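Local coordinates for Emp46p (Saccharomyces cerevisiae, PDB 2A6V), which is a cargo receptor with a lectin-type carbohydrate recognition domain, here in its potassium-bound form, and is involved in the secretion of glycoproteins, at residues G40-T45 / G52-K57; W70-F75 / L85-K90. All coordinates share one frame; numbering follows the deposited sequence.

Contact 1. Residues G40-T45 / G52-K57; sequences GRFVLT and GSLWLK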
# COMPACT_ATOMS: atom_id res chain seq x y z
N GLY A 40 9.94 -10.34 -13.24
CA GLY A 40 10.47 -10.14 -11.92
C GLY A 40 9.79 -9.09 -11.06
O GLY A 40 10.26 -8.82 -9.96
N ARG A 41 8.70 -8.49 -11.54
CA ARG A 41 7.90 -7.63 -10.66
C ARG A 41 6.43 -7.70 -11.00
O ARG A 41 6.04 -8.16 -12.09
CB ARG A 41 8.43 -6.19 -10.66
CG ARG A 41 7.90 -5.23 -11.69
CD ARG A 41 8.12 -5.64 -13.12
NE ARG A 41 7.77 -4.61 -14.10
CZ ARG A 41 7.82 -4.78 -15.40
NH1 ARG A 41 8.11 -5.97 -15.92
NH2 ARG A 41 7.55 -3.77 -16.21
N PHE A 42 5.60 -7.31 -10.04
CA PHE A 42 4.18 -7.23 -10.29
C PHE A 42 3.82 -5.91 -10.95
O PHE A 42 4.28 -4.86 -10.53
CB PHE A 42 3.39 -7.36 -9.00
CG PHE A 42 3.26 -8.76 -8.48
CD1 PHE A 42 2.55 -9.72 -9.17
CD2 PHE A 42 3.84 -9.12 -7.27
CE1 PHE A 42 2.43 -11.03 -8.65
CE2 PHE A 42 3.69 -10.40 -6.74
CZ PHE A 42 3.00 -11.34 -7.43
N VAL A 43 3.04 -5.97 -12.00
CA VAL A 43 2.48 -4.80 -12.64
C VAL A 43 1.00 -4.81 -12.24
O VAL A 43 0.23 -5.68 -12.66
CB VAL A 43 2.65 -4.83 -14.16
CG1 VAL A 43 2.00 -3.59 -14.79
CG2 VAL A 43 4.13 -4.94 -14.53
N LEU A 44 0.62 -3.87 -11.38
CA LEU A 44 -0.74 -3.79 -10.88
C LEU A 44 -1.69 -3.34 -11.96
O LEU A 44 -2.82 -3.83 -12.01
CB LEU A 44 -0.82 -2.81 -9.69
CG LEU A 44 -0.09 -3.23 -8.41
CD1 LEU A 44 0.02 -2.04 -7.46
CD2 LEU A 44 -0.80 -4.37 -7.70
N THR A 45 -1.24 -2.44 -12.84
CA THR A 45 -2.10 -1.81 -13.85
C THR A 45 -1.49 -1.88 -15.25
O THR A 45 -1.06 -0.85 -15.80
CB THR A 45 -2.38 -0.35 -13.48
OG1 THR A 45 -1.16 0.38 -13.30
CG2 THR A 45 -3.09 -0.26 -12.14
N GLY A 52 -5.57 -3.31 -10.18
CA GLY A 52 -4.95 -4.52 -9.67
C GLY A 52 -4.61 -4.38 -8.21
O GLY A 52 -4.47 -3.26 -7.72
N SER A 53 -4.47 -5.51 -7.53
CA SER A 53 -4.21 -5.53 -6.09
C SER A 53 -3.47 -6.76 -5.66
O SER A 53 -3.51 -7.80 -6.34
CB SER A 53 -5.51 -5.42 -5.28
OG SER A 53 -6.44 -6.45 -5.62
N LEU A 54 -2.76 -6.64 -4.55
CA LEU A 54 -2.07 -7.73 -3.88
C LEU A 54 -2.47 -7.65 -2.43
O LEU A 54 -2.20 -6.65 -1.78
CB LEU A 54 -0.56 -7.63 -4.01
CG LEU A 54 -0.04 -7.75 -5.44
CD1 LEU A 54 1.37 -7.25 -5.51
CD2 LEU A 54 -0.13 -9.19 -5.92
N TRP A 55 -3.09 -8.69 -1.92
CA TRP A 55 -3.47 -8.74 -0.52
C TRP A 55 -2.92 -9.99 0.15
O TRP A 55 -2.98 -11.09 -0.41
CB TRP A 55 -5.00 -8.74 -0.37
CG TRP A 55 -5.67 -7.43 -0.64
CD1 TRP A 55 -6.25 -7.03 -1.80
CD2 TRP A 55 -5.85 -6.37 0.30
NE1 TRP A 55 -6.79 -5.77 -1.64
CE2 TRP A 55 -6.56 -5.35 -0.36
CE3 TRP A 55 -5.51 -6.20 1.64
CZ2 TRP A 55 -6.89 -4.16 0.27
CZ3 TRP A 55 -5.85 -5.00 2.27
CH2 TRP A 55 -6.55 -4.01 1.58
N LEU A 56 -2.35 -9.85 1.33
CA LEU A 56 -2.00 -11.03 2.13
C LEU A 56 -3.27 -11.72 2.61
O LEU A 56 -4.20 -11.07 3.11
CB LEU A 56 -1.13 -10.66 3.33
CG LEU A 56 0.35 -10.62 3.03
CD1 LEU A 56 1.05 -9.71 4.01
CD2 LEU A 56 0.96 -12.04 3.06
N LYS A 57 -3.33 -13.03 2.45
CA LYS A 57 -4.48 -13.83 2.90
C LYS A 57 -4.59 -13.87 4.45
O LYS A 57 -5.65 -13.56 4.98
CB LYS A 57 -4.44 -15.24 2.32
CG LYS A 57 -4.67 -15.35 0.81
CD LYS A 57 -4.57 -16.81 0.32
CE LYS A 57 -4.52 -16.89 -1.19
NZ LYS A 57 -4.21 -18.29 -1.68
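Leu-44 and Gly-52 bring the two backbones closest, with CA atoms 4.4 Å apart, and the directions from Phe-42 to Thr-45 and from Gly-52 to Leu-54 differ by 149°. The link at this end is a weak one, a bent CA-H...O contact from Gly-52 CA to Leu-44 O at 3.2 Å. Gly-52 has no side chain, and the carbonyl oxygen of Leu-44 comes up against its CA. The Leu-44 side chain sets off alongside rather than straight across, but its CD2 swings back to lie 3.8 Å from Ser-53 N and to graze Leu-54 CG. Strands 41-43 and 51-56 belong to the two different antiparallel sheets of the legume-lectin-like beta sandwich, so from here on the chains face each other through side chains. Phe-42 and Leu-54 do that work, both pointing into the gap. Leu-54 sets one methyl, CD2, squarely over the Phe-42 ring, 3.9 Å from its centroid and only 4° off the normal, a CH-pi contact. Its other methyl, CD1, stands over the same side of the ring but beyond its rim, 3.6 Å from Phe-42 CD2 and close to CG and CB. The Phe-42 ring gets there with CG anti to its own carbonyl carbon (chi1 -77°). Leu-31 of the neighbouring strand touches both residues, and Leu-16 and Val-35 pack on Phe-42. Beyond Leu-44, the hydroxyl of Thr-45 is held by Glu-208 O and Phe-210 N.

Contact 2. Residues W70-F75 / L85-K90; sequences WTFRSF and LAFWLK
Trp-70 and Phe-87 meet in the middle of the beta sandwich, where strand 66-75 of one sheet faces strand 84-90 of the other. The short strand axes run nearly antiparallel, at 164°, yet stay 10.0 Å apart, so it is side chains that meet between them. Phe-87 is the central bump. It reaches across with CG anti to its carbonyl carbon, and its CD1-CE1 side slides beneath the five-membered ring of Trp-70. CE1 comes within 3.4 Å of Trp-70 CG and also nudges its CB, while CD1 sits against the face of the five-membered ring, nearly as far from each of its atoms. The two planes are tilted by 45°, so one side of the phenyl tucks in close under the indole instead of the rings lying flat together. The next atom round the phenyl, CZ, meets the Phe-72 ring 4.0 Å from its CD2, again at a slant, which puts Phe-87 in the hollow between Trp-70 and Phe-72. Leu-85 fills the next notch along: its CD2 methyl presses on the Phe-72 ring 3.6 Å from CD1. Leu-85 and Phe-87 thus both come at Phe-72 from the same side of its ring, which is turned toward them by a CG in the crowded position between backbone N and carbonyl carbon (chi1 71°). Leu-115 from strand 111-115 packs against both phenylalanines, and Thr-199 from strand 196-202 touches Trp-70, Leu-85 and Phe-87. At the indole's N-H a water accepts from Trp-70 NE1 at 2.9 Å and donates to Trp-88 O, also at 2.9 Å.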
# COMPACT_ATOMS: atom_id res chain seq x y z
N TRP A 70 7.39 -1.65 1.46
CA TRP A 70 6.97 -1.88 0.08
C TRP A 70 7.92 -1.18 -0.88
O TRP A 70 8.19 0.01 -0.69
CB TRP A 70 5.58 -1.29 -0.15
CG TRP A 70 4.44 -1.98 0.53
CD1 TRP A 70 3.87 -1.64 1.73
CD2 TRP A 70 3.69 -3.09 0.03
NE1 TRP A 70 2.81 -2.48 2.00
CE2 TRP A 70 2.68 -3.37 0.96
CE3 TRP A 70 3.76 -3.86 -1.13
CZ2 TRP A 70 1.76 -4.40 0.78
CZ3 TRP A 70 2.86 -4.89 -1.29
CH2 TRP A 70 1.86 -5.14 -0.36
N THR A 71 8.42 -1.89 -1.90
CA THR A 71 9.26 -1.31 -2.92
C THR A 71 8.41 -1.26 -4.17
O THR A 71 7.90 -2.30 -4.61
CB THR A 71 10.51 -2.15 -3.13
OG1 THR A 71 11.26 -2.17 -1.91
CG2 THR A 71 11.40 -1.55 -4.20
N PHE A 72 8.28 -0.08 -4.74
CA PHE A 72 7.31 0.16 -5.80
C PHE A 72 7.85 1.17 -6.80
O PHE A 72 8.83 1.87 -6.54
CB PHE A 72 6.00 0.70 -5.18
CG PHE A 72 6.13 2.10 -4.66
CD1 PHE A 72 5.92 3.19 -5.49
CD2 PHE A 72 6.56 2.33 -3.36
CE1 PHE A 72 6.13 4.47 -5.03
CE2 PHE A 72 6.75 3.63 -2.91
CZ PHE A 72 6.51 4.68 -3.75
N ARG A 73 7.22 1.26 -7.95
CA ARG A 73 7.44 2.39 -8.83
C ARG A 73 6.21 2.66 -9.69
O ARG A 73 5.34 1.81 -9.84
CB ARG A 73 8.67 2.19 -9.71
CG ARG A 73 8.53 1.04 -10.69
CD ARG A 73 9.83 0.76 -11.41
NE ARG A 73 9.66 -0.38 -12.29
CZ ARG A 73 10.64 -1.04 -12.88
NH1 ARG A 73 11.89 -0.66 -12.77
NH2 ARG A 73 10.33 -2.09 -13.64
N SER A 74 6.18 3.84 -10.28
CA SER A 74 5.24 4.17 -11.32
C SER A 74 6.07 4.51 -12.53
O SER A 74 6.91 5.38 -12.47
CB SER A 74 4.39 5.38 -10.96
OG SER A 74 3.63 5.76 -12.10
N PHE A 75 5.82 3.81 -13.63
CA PHE A 75 6.58 3.97 -14.86
C PHE A 75 5.69 4.24 -16.06
O PHE A 75 4.59 3.70 -16.19
CB PHE A 75 7.42 2.72 -15.12
CG PHE A 75 8.21 2.79 -16.38
CD1 PHE A 75 9.32 3.61 -16.45
CD2 PHE A 75 7.84 2.05 -17.50
CE1 PHE A 75 10.06 3.70 -17.65
CE2 PHE A 75 8.57 2.13 -18.68
CZ PHE A 75 9.68 2.95 -18.75
N LEU A 85 -1.90 4.85 -6.40
CA LEU A 85 -1.38 3.65 -5.78
C LEU A 85 -1.57 3.75 -4.26
O LEU A 85 -1.14 4.71 -3.62
CB LEU A 85 0.10 3.53 -6.12
CG LEU A 85 0.92 2.50 -5.35
CD1 LEU A 85 0.50 1.07 -5.62
CD2 LEU A 85 2.40 2.65 -5.71
N ALA A 86 -2.25 2.77 -3.69
CA ALA A 86 -2.62 2.74 -2.28
C ALA A 86 -1.97 1.59 -1.54
O ALA A 86 -1.84 0.49 -2.09
CB ALA A 86 -4.14 2.70 -2.11
N PHE A 87 -1.60 1.84 -0.29
CA PHE A 87 -1.13 0.82 0.64
C PHE A 87 -2.08 0.80 1.81
O PHE A 87 -2.36 1.85 2.37
CB PHE A 87 0.30 1.13 1.07
CG PHE A 87 1.24 1.14 -0.07
CD1 PHE A 87 1.78 -0.05 -0.55
CD2 PHE A 87 1.58 2.32 -0.71
CE1 PHE A 87 2.63 -0.05 -1.63
CE2 PHE A 87 2.43 2.32 -1.78
CZ PHE A 87 2.96 1.13 -2.25
N TRP A 88 -2.52 -0.39 2.19
CA TRP A 88 -3.63 -0.56 3.09
C TRP A 88 -3.26 -1.37 4.33
O TRP A 88 -2.52 -2.37 4.24
CB TRP A 88 -4.75 -1.34 2.41
CG TRP A 88 -5.26 -0.78 1.14
CD1 TRP A 88 -4.83 -1.09 -0.10
CD2 TRP A 88 -6.33 0.17 0.97
NE1 TRP A 88 -5.54 -0.39 -1.04
CE2 TRP A 88 -6.47 0.39 -0.41
CE3 TRP A 88 -7.18 0.84 1.85
CZ2 TRP A 88 -7.43 1.25 -0.94
CZ3 TRP A 88 -8.14 1.72 1.32
CH2 TRP A 88 -8.24 1.91 -0.06
N LEU A 89 -3.78 -0.93 5.46
CA LEU A 89 -3.90 -1.75 6.66
C LEU A 89 -5.38 -1.66 7.05
O LEU A 89 -5.84 -0.57 7.39
CB LEU A 89 -3.03 -1.19 7.80
CG LEU A 89 -1.52 -1.11 7.58
CD1 LEU A 89 -0.85 -0.65 8.87
CD2 LEU A 89 -0.94 -2.43 7.16
N LYS A 90 -6.13 -2.75 6.95
CA LYS A 90 -7.58 -2.71 7.17
C LYS A 90 -8.04 -3.76 8.18
O LYS A 90 -7.45 -4.83 8.28
CB LYS A 90 -8.31 -2.93 5.84
CG LYS A 90 -8.08 -1.81 4.83
CD LYS A 90 -9.25 -1.57 3.86
CE LYS A 90 -9.86 -2.85 3.34
NZ LYS A 90 -10.97 -2.57 2.42
O HOH W 1 0.14 -2.23 3.12

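How the contacts relate
Both contacts are buried and join the same two sheets of the sandwich; the centre of contact 2 is about 4 Å from the centre of the chain, that of contact 1 about 10 Å. Their chemistry differs. Contact 1 brings the backbones close at one end and sets one leucine on a single aromatic ring, with a second leucine against the first and the backbone; contact 2 keeps its strands apart and joins them by three aromatic rings and a leucine. They adjoin directly: Leu-44 CD1 packs on Leu-85 CD1 at 3.6 Å. Trp-55 meets Trp-88 on the outer side of their sheet, and on the other sheet the partly exposed Arg-41 and Arg-73 both form salt bridges with Glu-211.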